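PDB 5I4M: amidase, hydantoinase/carbamoylase family from Burkholderia vietnamiensis, which probably hydrolyses N-carbamoyl-L-amino acids to free amino acids, as a two-zinc hydrolase of the peptidase M20 family. Local coordinates for residues Asp230-Arg235 with Arg309-Ala314; Leu58-Arg63 with Ala189-Ala194; Thr23-Asp28 with Val420-Met425. One frame throughout, in Å; residues are numbered along the deposited sequence.

Contact 1: Asp230-Arg235 with Arg309-Ala314. With 3PG (3-phosphoglyceric acid), chain E.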
# COMPACT_ATOMS: atom_id res chain seq x y z
N ASP A 230 26.68 24.34 -0.15
CA ASP A 230 26.82 22.94 -0.49
C ASP A 230 25.44 22.31 -0.51
O ASP A 230 24.47 22.87 -0.00
CB ASP A 230 27.69 22.18 0.52
CG ASP A 230 29.09 22.75 0.64
OD1 ASP A 230 29.27 23.71 1.42
OD2 ASP A 230 30.01 22.21 -0.02
N ALA A 231 25.36 21.12 -1.10
CA ALA A 231 24.15 20.31 -1.07
C ALA A 231 24.56 18.89 -0.73
O ALA A 231 25.51 18.38 -1.33
CB ALA A 231 23.41 20.36 -2.41
N GLN A 232 23.88 18.27 0.23
CA GLN A 232 24.35 16.97 0.66
C GLN A 232 24.06 15.93 -0.41
O GLN A 232 23.27 16.15 -1.33
CB GLN A 232 23.71 16.58 2.00
CG GLN A 232 22.27 16.14 1.91
CD GLN A 232 21.77 15.61 3.24
OE1 GLN A 232 22.56 15.13 4.06
NE2 GLN A 232 20.47 15.72 3.48
N GLY A 233 24.75 14.78 -0.32
CA GLY A 233 24.55 13.71 -1.28
C GLY A 233 23.40 12.80 -0.89
O GLY A 233 22.95 12.79 0.25
N GLN A 234 22.93 12.01 -1.87
CA GLN A 234 21.81 11.10 -1.66
C GLN A 234 22.05 9.78 -2.37
O GLN A 234 22.72 9.72 -3.41
CB GLN A 234 20.49 11.68 -2.18
CG GLN A 234 20.16 13.08 -1.68
CD GLN A 234 18.69 13.40 -1.86
OE1 GLN A 234 17.83 12.63 -1.46
NE2 GLN A 234 18.40 14.54 -2.49
N ARG A 235 21.49 8.72 -1.80
CA ARG A 235 21.36 7.42 -2.44
C ARG A 235 19.94 6.95 -2.21
O ARG A 235 19.49 6.91 -1.06
CB ARG A 235 22.36 6.40 -1.87
CG ARG A 235 23.85 6.64 -2.24
CD ARG A 235 24.76 5.65 -1.50
NE ARG A 235 26.19 5.90 -1.73
CZ ARG A 235 26.96 5.15 -2.50
NH1 ARG A 235 26.45 4.09 -3.12
NH2 ARG A 235 28.26 5.45 -2.65
N ARG A 309 20.79 9.99 2.97
CA ARG A 309 21.47 11.24 2.65
C ARG A 309 22.55 11.52 3.69
O ARG A 309 22.39 11.20 4.87
CB ARG A 309 20.49 12.43 2.62
CG ARG A 309 19.16 12.07 1.99
CD ARG A 309 18.23 13.27 1.91
NE ARG A 309 16.96 12.85 1.34
CZ ARG A 309 16.15 13.63 0.64
NH1 ARG A 309 16.47 14.91 0.45
NH2 ARG A 309 15.04 13.13 0.12
N HIS A 310 23.66 12.12 3.24
CA HIS A 310 24.67 12.61 4.16
C HIS A 310 25.52 13.65 3.44
O HIS A 310 25.72 13.55 2.22
CB HIS A 310 25.56 11.47 4.69
CG HIS A 310 26.30 11.82 5.95
ND1 HIS A 310 27.50 12.49 5.95
CD2 HIS A 310 25.98 11.61 7.25
CE1 HIS A 310 27.89 12.69 7.19
NE2 HIS A 310 26.99 12.16 8.00
N PRO A 311 26.03 14.66 4.16
CA PRO A 311 26.90 15.66 3.52
C PRO A 311 28.29 15.15 3.19
O PRO A 311 29.04 15.87 2.51
CB PRO A 311 26.97 16.78 4.55
CG PRO A 311 26.69 16.08 5.88
CD PRO A 311 25.65 15.06 5.53
N ASP A 312 28.67 13.98 3.67
CA ASP A 312 29.99 13.42 3.41
C ASP A 312 29.85 12.15 2.58
O ASP A 312 29.16 11.22 3.00
CB ASP A 312 30.73 13.14 4.72
CG ASP A 312 32.11 12.59 4.49
OD1 ASP A 312 32.21 11.40 4.17
OD2 ASP A 312 33.08 13.36 4.58
N ASP A 313 30.52 12.11 1.43
CA ASP A 313 30.35 10.98 0.51
C ASP A 313 30.79 9.67 1.15
O ASP A 313 30.16 8.62 0.94
CB ASP A 313 31.14 11.24 -0.78
CG ASP A 313 30.68 10.37 -1.94
OD1 ASP A 313 29.45 10.23 -2.15
OD2 ASP A 313 31.54 9.80 -2.64
N ALA A 314 31.87 9.69 1.93
CA ALA A 314 32.36 8.46 2.55
C ALA A 314 31.36 7.93 3.58
O ALA A 314 31.18 6.71 3.70
CB ALA A 314 33.72 8.70 3.20
C1 3PG E . 14.56 15.51 -2.44
O1 3PG E . 13.81 14.70 -1.87
O2 3PG E . 15.51 16.08 -1.86
C2 3PG E . 14.31 15.78 -3.90
O3 3PG E . 15.49 16.32 -4.51
C3 3PG E . 13.19 16.80 -4.00
O1P 3PG E . 13.63 18.03 -3.42
P 3PG E . 12.51 19.17 -3.04
O2P 3PG E . 11.57 19.26 -4.22
O3P 3PG E . 11.84 18.61 -1.80
O4P 3PG E . 13.35 20.45 -2.84
O HOH W 1 28.42 7.94 -1.17
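Gln234 and Arg309 lie side by side, point the same way and both reach the carboxylate of 3-phosphoglyceric acid. Arg309 grips it with two nitrogens: NH1 of Arg309 gives a hydrogen bond to O2 of the ligand (2.8 Å) and NH2 gives one to O1 (2.8 Å). The ligand's O1 lies in the plane of the guanidinium, at its edge. NE2 of Gln234 adds a weak bond to O2 of the ligand (3.3 Å). His247 and Asn296 of the second subunit also bind the ligand, so the pocket is built from both chains. The amide of Gln234 lies over one face of the guanidinium, offset toward its rim, the planes 31° apart. OE1 of Gln234 accepts from Trp236 NE1 instead.

Behind these groups is an antiparallel pairing of strand 225-242 with strand 297-310. The paired residues probably belong to the M20 dimerisation domain. Gly233 and His310 form a hydrogen-bonded pair, with Gly233 N to His310 O at 3.0 Å and His310 N to Gly233 O at 3.1 Å. Gln234 and Arg309 are the next, non-hydrogen-bonded pair, which puts both side chains on the same face. Arg309 runs extended from CG to NE, and Asp307 forms a salt bridge with that NE. Gln232 crosses Arg309 at about a right angle, with NE2 of Gln232 3.4 Å from CB of Arg309. The same NE2 donates to Gly376 O, which also accepts from Arg309 NH1.

Away from the ligand, a water accepts from Arg235 NH2 and donates to both O and OD1 of Asp313.

Contact 2: Leu58-Arg63 with Ala189-Ala194; sequences LDKAAR and ARIGYA
Arg63 meets Tyr193 through the face of the tyrosine ring. CD of Arg63 sits over the ring centre, a CH-pi contact of 4.0 Å from CD to the Tyr193 centroid. The guanidinium continues over the same face as a cation-pi pair, with CZ of Arg63 4.9 Å from the Tyr193 centroid and 23° off the normal. It is not stacked flat, since the two planes are 67° apart. The arginine chain is extended from CG to NE, and the two side chains run past each other in opposite directions. CB of Arg63 is 3.4 Å from OH of Tyr193.

Apolar packing joins Lys60 to Ile191, whose side chains slide past each other in opposite directions. Their CB atoms are 3.8 Å apart. This packs helix 57-72 against the end of helix 184-191. That end is a Schellman motif, with Gly192 at positive phi (85°), and the chain then turns to bring Tyr193 back to Arg63. Val85 of strand 85-89 touches both Arg63 and Tyr193, placing the contact beside that strand.

Polar contacts hold the side-chain ends. NE of Arg63 forms a salt bridge with OD2 of Asp59 (3.4 Å), its hydrogen bond weak. NH1 and NH2 of Arg63 donate to Gly83 O and Thr147 OG1. Asp64 serves two groups: it forms a salt bridge with Lys60 NZ and a hydrogen bond with Tyr193 OH. A water connects Lys60 NZ, weakly, to Ile191 O.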
# COMPACT_ATOMS: atom_id res chain seq x y z
N LEU A 58 -2.99 18.88 -13.57
CA LEU A 58 -2.75 20.01 -12.68
C LEU A 58 -1.36 20.61 -12.91
O LEU A 58 -1.21 21.83 -12.96
CB LEU A 58 -2.93 19.60 -11.22
CG LEU A 58 -4.37 19.21 -10.86
CD1 LEU A 58 -4.45 18.56 -9.47
CD2 LEU A 58 -5.26 20.44 -10.91
N ASP A 59 -0.35 19.76 -13.06
CA ASP A 59 0.99 20.24 -13.43
C ASP A 59 0.94 20.99 -14.75
O ASP A 59 1.53 22.07 -14.89
CB ASP A 59 1.94 19.04 -13.51
CG ASP A 59 3.41 19.43 -13.57
OD1 ASP A 59 3.80 20.44 -12.93
OD2 ASP A 59 4.20 18.71 -14.22
N LYS A 60 0.19 20.46 -15.72
CA LYS A 60 0.01 21.12 -17.01
C LYS A 60 -0.56 22.52 -16.84
O LYS A 60 -0.11 23.47 -17.49
CB LYS A 60 -0.92 20.29 -17.91
CG LYS A 60 -1.30 20.97 -19.23
CD LYS A 60 -2.38 20.20 -19.98
CE LYS A 60 -2.72 20.84 -21.33
NZ LYS A 60 -3.28 22.21 -21.15
N ALA A 61 -1.58 22.67 -15.98
CA ALA A 61 -2.22 23.98 -15.82
C ALA A 61 -1.27 24.99 -15.18
O ALA A 61 -1.25 26.16 -15.58
CB ALA A 61 -3.51 23.84 -15.00
N ALA A 62 -0.47 24.56 -14.20
CA ALA A 62 0.48 25.50 -13.61
C ALA A 62 1.51 25.95 -14.64
O ALA A 62 1.85 27.14 -14.71
CB ALA A 62 1.19 24.88 -12.40
N ARG A 63 2.04 25.01 -15.43
CA ARG A 63 2.94 25.36 -16.53
C ARG A 63 2.28 26.34 -17.50
O ARG A 63 2.87 27.38 -17.83
CB ARG A 63 3.36 24.09 -17.28
CG ARG A 63 4.24 23.14 -16.49
CD ARG A 63 4.16 21.73 -17.09
NE ARG A 63 5.24 20.91 -16.55
CZ ARG A 63 6.40 20.67 -17.17
NH1 ARG A 63 6.63 21.15 -18.39
NH2 ARG A 63 7.32 19.94 -16.56
N ALA A 189 3.96 14.01 -23.74
CA ALA A 189 3.15 14.14 -24.95
C ALA A 189 1.69 14.38 -24.60
O ALA A 189 1.01 15.20 -25.24
CB ALA A 189 3.30 12.90 -25.83
N ARG A 190 1.19 13.72 -23.55
CA ARG A 190 -0.22 13.85 -23.20
C ARG A 190 -0.58 15.27 -22.81
O ARG A 190 -1.62 15.79 -23.22
CB ARG A 190 -0.59 12.89 -22.07
CG ARG A 190 -2.10 12.81 -21.83
CD ARG A 190 -2.43 11.91 -20.66
NE ARG A 190 -1.87 12.42 -19.42
CZ ARG A 190 -2.41 13.41 -18.72
NH1 ARG A 190 -3.53 13.99 -19.15
NH2 ARG A 190 -1.84 13.83 -17.60
N ILE A 191 0.27 15.93 -22.01
CA ILE A 191 -0.03 17.28 -21.54
C ILE A 191 0.54 18.35 -22.45
O ILE A 191 0.43 19.55 -22.13
CB ILE A 191 0.46 17.54 -20.10
CG1 ILE A 191 2.00 17.54 -20.01
CG2 ILE A 191 -0.16 16.53 -19.13
CD1 ILE A 191 2.51 18.29 -18.78
N GLY A 192 1.16 17.97 -23.56
CA GLY A 192 1.58 18.96 -24.53
C GLY A 192 2.92 19.59 -24.25
O GLY A 192 3.20 20.68 -24.78
N TYR A 193 3.77 18.95 -23.44
CA TYR A 193 5.10 19.47 -23.14
C TYR A 193 6.20 18.52 -23.61
O TYR A 193 7.30 18.53 -23.05
CB TYR A 193 5.23 19.77 -21.64
CG TYR A 193 4.60 21.11 -21.31
CD1 TYR A 193 5.34 22.29 -21.37
CD2 TYR A 193 3.25 21.19 -21.01
CE1 TYR A 193 4.74 23.53 -21.09
CE2 TYR A 193 2.65 22.42 -20.74
CZ TYR A 193 3.40 23.57 -20.78
OH TYR A 193 2.77 24.78 -20.51
N ALA A 194 5.94 17.72 -24.64
CA ALA A 194 7.00 16.97 -25.32
C ALA A 194 7.66 17.93 -26.30
O ALA A 194 7.29 18.00 -27.47
CB ALA A 194 6.45 15.73 -26.02
O HOH W 2 -0.36 22.71 -22.59

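Contact 3: Thr23-Asp28 with Val420-Met425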
# COMPACT_ATOMS: atom_id res chain seq x y z
N THR A 23 19.50 49.97 -2.67
CA THR A 23 18.36 49.06 -2.62
C THR A 23 17.18 49.54 -3.46
O THR A 23 16.09 48.98 -3.36
CB THR A 23 17.91 48.88 -1.16
OG1 THR A 23 17.68 50.16 -0.58
CG2 THR A 23 19.00 48.17 -0.36
N SER A 24 17.38 50.57 -4.29
CA SER A 24 16.28 51.11 -5.09
C SER A 24 15.77 50.10 -6.11
O SER A 24 14.60 50.16 -6.51
CB SER A 24 16.73 52.39 -5.80
OG SER A 24 17.95 52.18 -6.49
N ILE A 25 16.61 49.16 -6.54
CA ILE A 25 16.19 48.09 -7.43
C ILE A 25 15.75 46.93 -6.55
O ILE A 25 16.57 46.23 -5.96
CB ILE A 25 17.32 47.67 -8.38
CG1 ILE A 25 17.80 48.88 -9.18
CG2 ILE A 25 16.86 46.54 -9.29
CD1 ILE A 25 18.98 48.58 -10.07
N LYS A 26 14.44 46.71 -6.46
CA LYS A 26 13.92 45.70 -5.55
C LYS A 26 12.63 45.13 -6.11
O LYS A 26 12.00 45.71 -7.00
CB LYS A 26 13.70 46.27 -4.14
CG LYS A 26 12.87 47.55 -4.09
CD LYS A 26 12.69 48.03 -2.65
CE LYS A 26 11.70 49.18 -2.55
NZ LYS A 26 12.21 50.42 -3.19
N VAL A 27 12.23 43.97 -5.58
CA VAL A 27 11.08 43.28 -6.12
C VAL A 27 9.79 43.92 -5.61
O VAL A 27 9.79 44.71 -4.66
CB VAL A 27 11.12 41.78 -5.78
CG1 VAL A 27 12.38 41.14 -6.33
CG2 VAL A 27 11.03 41.58 -4.28
N ASP A 28 8.69 43.59 -6.28
CA ASP A 28 7.34 43.91 -5.82
C ASP A 28 6.89 42.72 -4.98
O ASP A 28 6.45 41.70 -5.52
CB ASP A 28 6.43 44.16 -7.02
CG ASP A 28 5.03 44.60 -6.63
OD1 ASP A 28 4.54 44.25 -5.54
OD2 ASP A 28 4.40 45.31 -7.46
N VAL A 420 17.30 39.01 -2.92
CA VAL A 420 18.66 38.48 -3.00
C VAL A 420 18.88 37.79 -4.35
O VAL A 420 19.92 37.97 -4.99
CB VAL A 420 18.91 37.53 -1.81
CG1 VAL A 420 20.21 36.77 -1.99
CG2 VAL A 420 18.91 38.33 -0.51
N LEU A 421 17.89 37.02 -4.80
CA LEU A 421 17.98 36.40 -6.12
C LEU A 421 18.13 37.47 -7.20
O LEU A 421 18.98 37.36 -8.09
CB LEU A 421 16.73 35.55 -6.39
CG LEU A 421 16.69 34.90 -7.77
CD1 LEU A 421 17.77 33.83 -7.86
CD2 LEU A 421 15.31 34.32 -8.09
N LEU A 422 17.30 38.51 -7.13
CA LEU A 422 17.37 39.61 -8.09
C LEU A 422 18.78 40.18 -8.20
O LEU A 422 19.32 40.32 -9.30
CB LEU A 422 16.39 40.72 -7.68
CG LEU A 422 16.45 42.03 -8.46
CD1 LEU A 422 16.13 41.80 -9.94
CD2 LEU A 422 15.48 43.07 -7.86
N HIS A 423 19.40 40.51 -7.06
CA HIS A 423 20.70 41.16 -7.15
C HIS A 423 21.83 40.19 -7.45
O HIS A 423 22.78 40.57 -8.14
CB HIS A 423 20.96 41.97 -5.90
CG HIS A 423 20.34 43.33 -5.99
ND1 HIS A 423 21.01 44.42 -6.49
CD2 HIS A 423 19.07 43.74 -5.76
CE1 HIS A 423 20.20 45.46 -6.50
NE2 HIS A 423 19.02 45.08 -6.06
N ALA A 424 21.74 38.95 -6.97
CA ALA A 424 22.75 37.97 -7.35
C ALA A 424 22.71 37.73 -8.85
O ALA A 424 23.76 37.64 -9.51
CB ALA A 424 22.53 36.67 -6.59
N MET A 425 21.51 37.62 -9.42
CA MET A 425 21.39 37.45 -10.86
C MET A 425 21.87 38.69 -11.60
O MET A 425 22.61 38.59 -12.59
CB MET A 425 19.94 37.13 -11.24
CG MET A 425 19.48 35.77 -10.77
SD MET A 425 17.82 35.43 -11.38
CE MET A 425 18.12 35.30 -13.14
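The irregular segment 23-28 runs past one side of helix 411-429, with Lys26 CA 7.4 Å from Leu422 CA and Ile25 CA 8.3 Å from His423 CA. One hydrogen bond crosses the contact. NE2 of His423 donates to the backbone O of Ile25 at 2.7 Å, nearly straight at 162°. The carbonyl oxygen lies in the plane of the imidazole, at its edge. The donor is tilted 19° from the carbonyl plane.

Leu422 makes the apolar part with a single methyl group. Its CD2 touches CG2 of Ile25 and CG1 of Val27, each at 4.0 Å, and also packs on CA of Lys26. The leucine CG is anti to the backbone N (chi1 173°), and CD2 continues outward anti to CA, where it reaches the loop. Ile25 crosses Leu422 at about a right angle, whereas Val27 and Leu422 pass in opposite directions. CB of Ile25 also lies 3.9 Å from NE2 of His423.

The contact joins the start of the modelled chain to its last helix. Asn419 of that helix accepts from Val27 N. Asp28 is the N-cap of helix 29-39, and its OD1 accepts from Arg31 N. Helix 117-132 packs on both segments, with Val126 against Leu422 and Glu125 and Ser129 against Val27, while Ala362 of helix 353-365 and the ring of Phe366 meet His423.

In the fold
The three contacts are well separated. The centre of contact 1 is about 32 Å from that of contact 2 and about 31 Å from that of contact 3; the centres of contacts 2 and 3 are also about 31 Å apart. None touches another. Contact 3 brings together regions near the two ends of the modelled chain, and both other contacts fall between its segments in sequence. Contacts 1 and 2 follow one another and lie on opposite sides of the chain's centre. Contact 1 binds the ligand directly, and its Arg309 side chain is about 8 Å from a zinc ion. In contact 2 the Arg63 side chain is about 13 Å from zinc but about 8 Å from that of His104, a zinc ligand. Contact 3 lies away from these sites.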